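Local atomic coordinates of adenosylmethionine-8-amino-7-oxononanoate aminotransferase (Methanocaldococcus jannaschii, PDB entry 6ZHK), a protein that probably catalyses transfer of the amino group from S-adenosyl-L-methionine to 8-amino-7-oxononanoate in biotin biosynthesis, as a pyridoxal-phosphate-dependent homodimer. Residues A[45-50]-A[55-60]; A[407-410]-A[414-417]; A[236-239]-A[245-248]; A[156-161]-A[170-175]. All blocks are in the same frame, centred on the assembly; numbering follows the deposited sequence. Where two conformers were deposited one is given.

Along the chain the order is interaction 1, interaction 4, interaction 3, interaction 2, with centres 21 to 29 Å apart and no two contacts touching. Interactions 4 and 3 come nearest, about 6 Å between closest atoms; their segments follow strands 147-151 and 228-234, neighbours in the seven-stranded sheet of this class-III aminotransferase. Interaction 1 is a hairpin of a separate four-stranded sheet. Interaction 2 opens helix 415-425, which leads to strand 428-429, the partner of strand 54-57 in that same sheet. Interactions 1, 2 and 4 also touch the second subunit, and the side chains of D158 and M238 lie about 3 and 7 Å from that of Y155, a predicted substrate-binding residue.

Interaction 1: residues A[45-50]-A[55-60]; sequences NYLIDI and YLDAVS
Y46 lays its ring along the backbone of Y55 and L56 and ends beside the L56 side chain. Its CB is 3.8 Å from Y55 O, and chi1 of -73° turns the ring across to the neighbouring strand. Y46 CD2 comes to 3.4 Å from L56 N, and CE2 next passes L56 CA. Further out, Y46 CZ meets L56 CD1 at 3.7 Å, and OH touches the same methyl. That methyl lies over the ring face, a CH-pi contact with L56 CD1 4.2 Å from the Y46 ring centroid. The two segments form an antiparallel beta hairpin within a four-stranded sheet: Y46 and L56 are a non-hydrogen-bonded pair, L47 and Y55 a hydrogen-bonded one joined by two bonds. D57 N adds a further bond, 2.9 Å to N45 O. With an alanine replacing Y46, L56 CD1 would probably lose the ring face it lies against, and a gap would open beside the L56 backbone. On the opposite sheet face L47 CD1 rests against D57 CG at 3.7 Å, while D57 OD2 is hydrogen-bonded to S61 and H69. The Y55 ring turns its edge to D49 OD2, whose carboxylate is anchored through OD1 by the backbone N of Y51 and N53.

Interaction 2: residues A[407-410]-A[414-417]; sequences EPYP and KAGY
Y409 and A415 meet with the alanine methyl lying obliquely off the inner end of the tyrosine ring. A415 CB is 3.8 Å from Y409 CD2 and equally near Y409 CG, while the far end of the ring runs on past it. The contact is an off-centre CH-pi one: A415 CB lies 4.2 Å from the Y409 ring centroid and 30° from the ring normal. A chi1 of -65° sets the Y409 ring beside its own backbone N, and from there it extends beyond the alanine until its OH reaches L466 O at the C-terminus in a hydrogen bond. The Y413 ring also meets it, with the two planes only about 10° apart. The arrangement is a loop folding back on the start of helix 415-425, for which K414 holds the N-cap position. One water ties the two segments together, donating to P410 O at 3.1 Å and accepting from A415 N at 2.8 Å. A backbone N-H in the helix's first turn, where no preceding helical carbonyl is available, thus finds its acceptor in this bridging water, which the loop carbonyl shares. The K414 side chain starts away from the loop. L399 of strand 394-399 packs against both Y409 and A415.

Interaction 3: residues A[236-239]-A[245-248]; sequences GIMG and PYPD
Y246 packs its ring against the backbone at G236 and I237 and against the side chain of M238. Y246 CD1 lies 3.3 Å from G236 C, and Y246 CE1 touches M238 CG at 3.5 Å. The M238 and Y246 side chains cross at about a right angle; chi1 of -50° brings M238 CG to the ring, and M238 SD follows into an oblique Met-aromatic contact, 5.1 Å from the Y246 ring centroid. At the backbone, Y246 N donates to G236 O at 3.0 Å, approaching from well above the carbonyl plane. R391 NE bonds to that oxygen too, giving it two donors. I237 and P245 form a non-hydrogen-bonded antiparallel pair, I237 CG1 lying 3.9 Å from P245 N. Y246 OH is hydrogen-bonded to E234 N, which probably helps set the position of the ring. A leucine in place of Y246 would probably leave E234 N without this partner and M238 without its aromatic neighbour. The short ribbon of 237-238 and 244-245 follows strand 228-234 of the large sheet; V151 of strand 147-151 packs on M238 and Y246, R391 of strand 385-391 on P245, and the ring of Y250, in helix 250-261, meets Y246.

Interaction 4: residues A[156-161]-A[170-175]; sequences HGDTVG and LFHGVF
D158 and H172 face each other with CA atoms 7.6 Å apart, D158 in the loop before helix 160-165 and H172 on helix 169-172. The gap is spanned by side chains that cross at about a right angle. H172 NE2 donates to D158 OD1 at 2.9 Å, with an angle of 161° at the hydrogen. The oxygen lies almost exactly in the imidazole plane but is met on its anti side, and carboxylate and ring planes are 68° apart. G157 O also comes close to the ring, 3.2 Å from H172 CE1. F171 CB covers part of one imidazole face, and M163 of helix 160-165 packs on H172 as well. G157 has a backbone conformation that leaves no room for a CB. D158 is held from several directions: OD1 is also hydrogen-bonded to the hydroxyls of Y155 and Y25, and OD2 to G336 N of the second subunit. Y155, Y25 and G336 are all predicted to take part in substrate binding. With three hydrogen-bond partners on OD1 and one from the other chain on OD2, the carboxylate is consistent with a second-shell role, probably positioning both tyrosine hydroxyls, and the N-H of H172 is likely to help hold its orientation.

Interaction 1: residues A[45-50]-A[55-60]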
loop_
_atom_site.group_PDB
_atom_site.type_symbol
_atom_site.label_atom_id
_atom_site.label_comp_id
_atom_site.label_asym_id
_atom_site.label_seq_id
_atom_site.Cartn_x
_atom_site.Cartn_y
_atom_site.Cartn_z
ATOM N N ASN A 45 -24.041 0.960 -12.521
ATOM C CA ASN A 45 -23.137 2.086 -12.595
ATOM C C ASN A 45 -23.432 3.172 -11.559
ATOM O O ASN A 45 -22.949 4.294 -11.722
ATOM C CB ASN A 45 -23.071 2.629 -14.020
ATOM C CG ASN A 45 -22.601 1.567 -14.989
ATOM O OD1 ASN A 45 -21.663 0.800 -14.672
ATOM N ND2 ASN A 45 -23.233 1.502 -16.170
ATOM N N TYR A 46 -24.163 2.835 -10.482
ATOM C CA TYR A 46 -24.698 3.843 -9.584
ATOM C C TYR A 46 -24.319 3.591 -8.125
ATOM O O TYR A 46 -24.357 2.465 -7.657
ATOM C CB TYR A 46 -26.240 3.830 -9.632
ATOM C CG TYR A 46 -26.709 4.416 -10.929
ATOM C CD1 TYR A 46 -26.728 3.649 -12.095
ATOM C CD2 TYR A 46 -27.019 5.763 -10.992
ATOM C CE1 TYR A 46 -27.056 4.252 -13.306
ATOM C CE2 TYR A 46 -27.393 6.362 -12.190
ATOM C CZ TYR A 46 -27.419 5.598 -13.342
ATOM O OH TYR A 46 -27.738 6.292 -14.478
ATOM N N LEU A 47 -23.862 4.655 -7.462
ATOM C CA LEU A 47 -23.597 4.689 -6.030
ATOM C C LEU A 47 -24.929 5.062 -5.358
ATOM O O LEU A 47 -25.600 6.006 -5.789
ATOM C CB LEU A 47 -22.600 5.833 -5.801
ATOM C CG LEU A 47 -21.223 5.554 -6.426
ATOM C CD1 LEU A 47 -20.394 6.844 -6.573
ATOM C CD2 LEU A 47 -20.463 4.473 -5.606
ATOM N N ILE A 48 -25.274 4.364 -4.274
ATOM C CA ILE A 48 -26.520 4.646 -3.576
ATOM C C ILE A 48 -26.194 5.135 -2.174
ATOM O O ILE A 48 -25.493 4.428 -1.443
ATOM C CB ILE A 48 -27.372 3.350 -3.536
ATOM C CG1 ILE A 48 -27.623 2.859 -4.978
ATOM C CG2 ILE A 48 -28.682 3.598 -2.771
ATOM C CD1 ILE A 48 -28.524 1.609 -5.094
ATOM N N ASP A 49 -26.673 6.339 -1.829
ATOM C CA ASP A 49 -26.360 6.902 -0.540
ATOM C C ASP A 49 -27.305 6.408 0.550
ATOM O O ASP A 49 -28.225 5.634 0.303
ATOM C CB ASP A 49 -26.164 8.412 -0.602
ATOM C CG ASP A 49 -27.457 9.199 -0.613
ATOM O OD1 ASP A 49 -28.521 8.548 -0.600
ATOM O OD2 ASP A 49 -27.374 10.441 -0.706
ATOM N N ILE A 50 -27.029 6.865 1.759
ATOM C CA ILE A 50 -27.722 6.414 2.950
ATOM C C ILE A 50 -29.143 6.994 2.952
ATOM O O ILE A 50 -29.928 6.590 3.809
ATOM C CB ILE A 50 -26.954 6.837 4.219
ATOM C CG1 ILE A 50 -26.809 8.370 4.328
ATOM C CG2 ILE A 50 -25.609 6.076 4.367
ATOM C CD1 ILE A 50 -26.162 8.871 5.654
ATOM N N TYR A 55 -26.542 7.907 -7.746
ATOM C CA TYR A 55 -25.628 8.792 -8.445
ATOM C C TYR A 55 -24.806 8.004 -9.448
ATOM O O TYR A 55 -24.208 6.998 -9.078
ATOM C CB TYR A 55 -24.739 9.492 -7.421
ATOM C CG TYR A 55 -25.558 10.296 -6.443
ATOM C CD1 TYR A 55 -25.960 11.589 -6.762
ATOM C CD2 TYR A 55 -25.927 9.768 -5.220
ATOM C CE1 TYR A 55 -26.758 12.333 -5.898
ATOM C CE2 TYR A 55 -26.687 10.520 -4.328
ATOM C CZ TYR A 55 -27.076 11.808 -4.659
ATOM O OH TYR A 55 -27.844 12.557 -3.806
ATOM N N LEU A 56 -24.850 8.403 -10.724
ATOM C CA LEU A 56 -24.014 7.751 -11.715
ATOM C C LEU A 56 -22.544 7.960 -11.328
ATOM O O LEU A 56 -22.110 9.094 -11.145
ATOM C CB LEU A 56 -24.307 8.403 -13.067
ATOM C CG LEU A 56 -23.570 7.843 -14.285
ATOM C CD1 LEU A 56 -23.969 6.396 -14.538
ATOM C CD2 LEU A 56 -23.977 8.662 -15.497
ATOM N N ASP A 57 -21.764 6.884 -11.330
ATOM C CA ASP A 57 -20.367 6.999 -10.889
ATOM C C ASP A 57 -19.483 7.427 -12.074
ATOM O O ASP A 57 -18.799 6.624 -12.701
ATOM C CB ASP A 57 -19.937 5.663 -10.311
ATOM C CG ASP A 57 -18.596 5.689 -9.571
ATOM O OD1 ASP A 57 -17.898 6.741 -9.595
ATOM O OD2 ASP A 57 -18.278 4.647 -9.010
ATOM N N ALA A 58 -19.515 8.715 -12.366
ATOM C CA ALA A 58 -18.971 9.241 -13.614
ATOM C C ALA A 58 -17.439 9.312 -13.520
ATOM O O ALA A 58 -16.812 9.459 -14.563
ATOM C CB ALA A 58 -19.575 10.618 -13.873
ATOM N N VAL A 59 -16.870 9.110 -12.311
ATOM C CA VAL A 59 -15.417 9.025 -12.160
ATOM C C VAL A 59 -14.957 7.624 -11.730
ATOM O O VAL A 59 -13.796 7.430 -11.288
ATOM C CB VAL A 59 -14.842 10.149 -11.277
ATOM C CG1 VAL A 59 -14.900 11.531 -11.953
ATOM C CG2 VAL A 59 -15.459 10.190 -9.855
ATOM N N SER A 60 -15.874 6.656 -11.773
ATOM C CA SER A 60 -15.539 5.275 -11.440
ATOM C C SER A 60 -14.884 5.153 -10.084
ATOM O O SER A 60 -13.954 4.371 -9.941
ATOM C CB SER A 60 -14.644 4.694 -12.512
ATOM O OG SER A 60 -15.395 4.544 -13.706
#

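Interaction 2: residues A[407-410]-A[414-417]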
loop_
_atom_site.group_PDB
_atom_site.type_symbol
_atom_site.label_atom_id
_atom_site.label_comp_id
_atom_site.label_asym_id
_atom_site.label_seq_id
_atom_site.Cartn_x
_atom_site.Cartn_y
_atom_site.Cartn_z
ATOM N N GLU A 407 -7.411 32.309 -19.501
ATOM C CA GLU A 407 -7.070 32.592 -18.114
ATOM C C GLU A 407 -7.829 31.656 -17.173
ATOM O O GLU A 407 -9.036 31.527 -17.283
ATOM C CB GLU A 407 -7.420 34.044 -17.801
ATOM C CG GLU A 407 -7.607 34.334 -16.328
ATOM C CD GLU A 407 -8.309 35.646 -16.054
ATOM O OE1 GLU A 407 -8.931 36.148 -16.999
ATOM O OE2 GLU A 407 -8.244 36.164 -14.897
ATOM N N PRO A 408 -7.142 30.985 -16.216
ATOM C CA PRO A 408 -7.812 30.189 -15.188
ATOM C C PRO A 408 -8.609 30.917 -14.095
ATOM O O PRO A 408 -8.396 32.087 -13.787
ATOM C CB PRO A 408 -6.648 29.443 -14.527
ATOM C CG PRO A 408 -5.446 30.382 -14.730
ATOM C CD PRO A 408 -5.680 30.897 -16.133
ATOM N N TYR A 409 -9.542 30.182 -13.492
ATOM C CA TYR A 409 -10.110 30.570 -12.222
ATOM C C TYR A 409 -9.054 30.338 -11.155
ATOM O O TYR A 409 -8.287 29.393 -11.261
ATOM C CB TYR A 409 -11.382 29.755 -11.926
ATOM C CG TYR A 409 -12.519 30.005 -12.886
ATOM C CD1 TYR A 409 -13.405 31.063 -12.696
ATOM C CD2 TYR A 409 -12.653 29.232 -14.027
ATOM C CE1 TYR A 409 -14.429 31.300 -13.596
ATOM C CE2 TYR A 409 -13.697 29.438 -14.912
ATOM C CZ TYR A 409 -14.578 30.483 -14.704
ATOM O OH TYR A 409 -15.585 30.652 -15.606
ATOM N N PRO A 410 -8.971 31.223 -10.139
ATOM C CA PRO A 410 -8.084 31.014 -8.995
ATOM C C PRO A 410 -8.314 29.664 -8.316
ATOM O O PRO A 410 -9.413 29.128 -8.331
ATOM C CB PRO A 410 -8.470 32.102 -7.980
ATOM C CG PRO A 410 -9.476 33.015 -8.692
ATOM C CD PRO A 410 -9.710 32.482 -10.094
ATOM N N LYS A 414 -12.573 27.067 -6.769
ATOM C CA LYS A 414 -13.168 25.728 -6.853
ATOM C C LYS A 414 -14.139 25.635 -8.025
ATOM O O LYS A 414 -15.267 25.141 -7.879
ATOM C CB LYS A 414 -13.865 25.363 -5.532
ATOM C CG LYS A 414 -12.915 25.316 -4.327
ATOM C CD LYS A 414 -13.576 25.005 -2.977
ATOM C CE LYS A 414 -14.011 23.562 -2.801
ATOM N NZ LYS A 414 -14.904 23.380 -1.625
ATOM N N ALA A 415 -13.717 26.110 -9.205
ATOM C CA ALA A 415 -14.669 26.124 -10.312
ATOM C C ALA A 415 -15.184 24.728 -10.658
ATOM O O ALA A 415 -16.370 24.544 -10.937
ATOM C CB ALA A 415 -14.085 26.798 -11.526
ATOM N N GLY A 416 -14.291 23.735 -10.737
ATOM C CA GLY A 416 -14.785 22.385 -10.984
ATOM C C GLY A 416 -15.790 21.865 -9.940
ATOM O O GLY A 416 -16.757 21.221 -10.302
ATOM N N TYR A 417 -15.569 22.124 -8.650
ATOM C CA TYR A 417 -16.539 21.731 -7.616
ATOM C C TYR A 417 -17.884 22.465 -7.785
ATOM O O TYR A 417 -18.954 21.921 -7.496
ATOM C CB TYR A 417 -15.959 21.967 -6.219
ATOM C CG TYR A 417 -14.964 20.909 -5.778
ATOM C CD1 TYR A 417 -15.365 19.589 -5.569
ATOM C CD2 TYR A 417 -13.650 21.255 -5.489
ATOM C CE1 TYR A 417 -14.472 18.607 -5.138
ATOM C CE2 TYR A 417 -12.732 20.276 -5.130
ATOM C CZ TYR A 417 -13.147 18.966 -4.934
ATOM O OH TYR A 417 -12.207 18.077 -4.529
HETATM O O HOH W 1 -11.040 26.819 -9.541
#

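Interaction 3: residues A[236-239]-A[245-248]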
loop_
_atom_site.group_PDB
_atom_site.type_symbol
_atom_site.label_atom_id
_atom_site.label_comp_id
_atom_site.label_asym_id
_atom_site.label_seq_id
_atom_site.Cartn_x
_atom_site.Cartn_y
_atom_site.Cartn_z
ATOM N N GLY A 236 0.254 7.322 -21.355
ATOM C CA GLY A 236 -0.305 7.916 -22.563
ATOM C C GLY A 236 -1.219 9.072 -22.224
ATOM O O GLY A 236 -1.660 9.810 -23.127
ATOM N N ILE A 237 -1.507 9.217 -20.916
ATOM C CA ILE A 237 -2.250 10.373 -20.489
ATOM C C ILE A 237 -1.862 10.704 -19.051
ATOM O O ILE A 237 -1.484 9.821 -18.322
ATOM C CB ILE A 237 -3.750 10.088 -20.638
ATOM C CG1 ILE A 237 -4.648 11.265 -20.195
ATOM C CG2 ILE A 237 -4.081 8.799 -19.937
ATOM C CD1 ILE A 237 -6.058 11.091 -20.743
ATOM N N MET A 238 -1.759 11.996 -18.765
ATOM C CA MET A 238 -1.448 12.471 -17.425
ATOM C C MET A 238 -2.766 12.683 -16.669
ATOM O O MET A 238 -3.518 13.629 -16.937
ATOM C CB MET A 238 -0.627 13.763 -17.504
ATOM C CG MET A 238 0.612 13.648 -18.466
ATOM S SD MET A 238 1.457 15.255 -18.613
ATOM C CE MET A 238 2.200 15.297 -16.986
ATOM N N GLY A 239 -3.078 11.777 -15.749
ATOM C CA GLY A 239 -4.377 11.825 -15.092
ATOM C C GLY A 239 -4.532 13.034 -14.170
ATOM O O GLY A 239 -5.420 13.905 -14.362
ATOM N N PRO A 245 -3.583 14.122 -22.658
ATOM C CA PRO A 245 -2.914 13.057 -23.385
ATOM C C PRO A 245 -1.468 13.494 -23.634
ATOM O O PRO A 245 -1.174 14.679 -23.840
ATOM C CB PRO A 245 -3.643 12.945 -24.747
ATOM C CG PRO A 245 -4.442 14.233 -24.843
ATOM C CD PRO A 245 -4.617 14.808 -23.446
ATOM N N TYR A 246 -0.577 12.505 -23.677
ATOM C CA TYR A 246 0.716 12.686 -24.310
ATOM C C TYR A 246 0.441 12.680 -25.810
ATOM O O TYR A 246 -0.379 11.878 -26.254
ATOM C CB TYR A 246 1.540 11.427 -24.077
ATOM C CG TYR A 246 2.128 11.298 -22.696
ATOM C CD1 TYR A 246 1.305 11.123 -21.602
ATOM C CD2 TYR A 246 3.490 11.310 -22.491
ATOM C CE1 TYR A 246 1.821 10.994 -20.331
ATOM C CE2 TYR A 246 4.027 11.143 -21.220
ATOM C CZ TYR A 246 3.177 11.034 -20.134
ATOM O OH TYR A 246 3.631 10.909 -18.848
ATOM N N PRO A 247 1.106 13.509 -26.639
ATOM C CA PRO A 247 0.898 13.424 -28.092
ATOM C C PRO A 247 1.216 12.033 -28.624
ATOM O O PRO A 247 2.081 11.344 -28.089
ATOM C CB PRO A 247 1.934 14.419 -28.645
ATOM C CG PRO A 247 2.183 15.383 -27.524
ATOM C CD PRO A 247 2.067 14.547 -26.260
ATOM N N ASP A 248 0.589 11.645 -29.740
ATOM C CA ASP A 248 0.915 10.388 -30.403
ATOM C C ASP A 248 2.399 10.425 -30.764
ATOM O O ASP A 248 2.918 11.489 -31.116
ATOM C CB ASP A 248 -0.004 10.082 -31.607
ATOM C CG ASP A 248 -1.399 9.607 -31.206
ATOM O OD1 ASP A 248 -1.579 9.236 -30.005
ATOM O OD2 ASP A 248 -2.293 9.578 -32.085
#

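Interaction 4: residues A[156-161]-A[170-175]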
loop_
_atom_site.group_PDB
_atom_site.type_symbol
_atom_site.label_atom_id
_atom_site.label_comp_id
_atom_site.label_asym_id
_atom_site.label_seq_id
_atom_site.Cartn_x
_atom_site.Cartn_y
_atom_site.Cartn_z
ATOM N N HIS A 156 2.486 9.800 -9.681
ATOM C CA HIS A 156 2.753 8.381 -9.500
ATOM C C HIS A 156 2.326 7.912 -8.114
ATOM O O HIS A 156 2.483 6.726 -7.811
ATOM C CB HIS A 156 4.245 8.110 -9.785
ATOM C CG HIS A 156 4.520 8.326 -11.250
ATOM N ND1 HIS A 156 3.945 7.558 -12.227
ATOM C CD2 HIS A 156 5.241 9.244 -11.887
ATOM C CE1 HIS A 156 4.272 8.013 -13.424
ATOM N NE2 HIS A 156 5.120 8.996 -13.243
ATOM N N GLY A 157 1.715 8.807 -7.324
ATOM C CA GLY A 157 1.282 8.432 -5.992
ATOM C C GLY A 157 1.890 9.339 -4.937
ATOM O O GLY A 157 2.679 10.244 -5.256
ATOM N N ASP A 158 1.643 8.981 -3.666
ATOM C CA ASP A 158 1.913 9.948 -2.606
ATOM C C ASP A 158 2.943 9.470 -1.569
ATOM O O ASP A 158 3.238 10.229 -0.636
ATOM C CB ASP A 158 0.641 10.255 -1.800
ATOM C CG ASP A 158 -0.485 10.794 -2.661
ATOM O OD1 ASP A 158 -0.174 11.527 -3.619
ATOM O OD2 ASP A 158 -1.607 10.353 -2.430
ATOM N N THR A 159 3.470 8.218 -1.671
ATOM C CA THR A 159 4.571 7.865 -0.794
ATOM C C THR A 159 5.861 8.563 -1.272
ATOM O O THR A 159 5.898 9.160 -2.343
ATOM C CB THR A 159 4.670 6.341 -0.673
ATOM O OG1 THR A 159 4.663 5.860 -2.023
ATOM C CG2 THR A 159 3.465 5.770 0.031
ATOM N N VAL A 160 6.921 8.498 -0.470
ATOM C CA VAL A 160 8.079 9.391 -0.725
ATOM C C VAL A 160 8.744 9.082 -2.072
ATOM O O VAL A 160 9.113 9.969 -2.822
ATOM C CB VAL A 160 9.064 9.312 0.450
ATOM C CG1 VAL A 160 10.408 9.953 0.141
ATOM C CG2 VAL A 160 8.414 9.997 1.665
ATOM N N GLY A 161 8.947 7.802 -2.371
ATOM C CA GLY A 161 9.491 7.425 -3.665
ATOM C C GLY A 161 8.616 7.851 -4.836
ATOM O O GLY A 161 9.140 8.438 -5.825
ATOM N N LEU A 170 1.934 21.036 -6.531
ATOM C CA LEU A 170 0.946 21.477 -5.551
ATOM C C LEU A 170 0.823 20.431 -4.446
ATOM O O LEU A 170 0.773 20.803 -3.267
ATOM C CB LEU A 170 -0.427 21.674 -6.232
ATOM C CG LEU A 170 -1.602 22.023 -5.312
ATOM C CD1 LEU A 170 -1.510 23.417 -4.688
ATOM C CD2 LEU A 170 -2.942 21.817 -6.058
ATOM N N PHE A 171 0.662 19.155 -4.863
ATOM C CA PHE A 171 0.423 18.095 -3.872
ATOM C C PHE A 171 1.652 17.785 -3.000
ATOM O O PHE A 171 1.515 17.443 -1.802
ATOM C CB PHE A 171 -0.048 16.800 -4.557
ATOM C CG PHE A 171 -1.341 16.893 -5.331
ATOM C CD1 PHE A 171 -2.262 17.912 -5.065
ATOM C CD2 PHE A 171 -1.607 15.992 -6.366
ATOM C CE1 PHE A 171 -3.462 17.990 -5.765
ATOM C CE2 PHE A 171 -2.796 16.105 -7.077
ATOM C CZ PHE A 171 -3.719 17.084 -6.777
ATOM N N HIS A 172 2.848 17.809 -3.619
ATOM C CA HIS A 172 4.016 17.221 -2.963
ATOM C C HIS A 172 5.190 18.199 -2.748
ATOM O O HIS A 172 6.161 17.846 -2.094
ATOM C CB HIS A 172 4.512 16.079 -3.862
ATOM C CG HIS A 172 3.462 15.051 -4.149
ATOM N ND1 HIS A 172 3.449 14.323 -5.346
ATOM C CD2 HIS A 172 2.534 14.514 -3.361
ATOM C CE1 HIS A 172 2.471 13.435 -5.268
ATOM N NE2 HIS A 172 1.910 13.518 -4.059
ATOM N N GLY A 173 5.092 19.433 -3.261
ATOM C CA GLY A 173 6.139 20.443 -3.243
ATOM C C GLY A 173 6.662 20.747 -1.826
ATOM O O GLY A 173 7.873 20.953 -1.633
ATOM N N VAL A 174 5.776 20.805 -0.854
ATOM C CA VAL A 174 6.231 21.012 0.520
ATOM C C VAL A 174 7.208 19.929 1.031
ATOM O O VAL A 174 8.008 20.168 1.956
ATOM C CB VAL A 174 5.016 21.197 1.431
ATOM C CG1 VAL A 174 4.203 19.914 1.635
ATOM C CG2 VAL A 174 5.448 21.808 2.774
ATOM N N PHE A 175 7.121 18.707 0.481
ATOM C CA PHE A 175 7.945 17.588 0.962
ATOM C C PHE A 175 9.345 17.554 0.340
ATOM O O PHE A 175 10.104 16.605 0.595
ATOM C CB PHE A 175 7.170 16.278 0.762
ATOM C CG PHE A 175 5.918 16.242 1.584
ATOM C CD1 PHE A 175 5.992 16.105 2.975
ATOM C CD2 PHE A 175 4.672 16.457 1.011
ATOM C CE1 PHE A 175 4.843 16.156 3.755
ATOM C CE2 PHE A 175 3.532 16.474 1.796
ATOM C CZ PHE A 175 3.623 16.328 3.160
#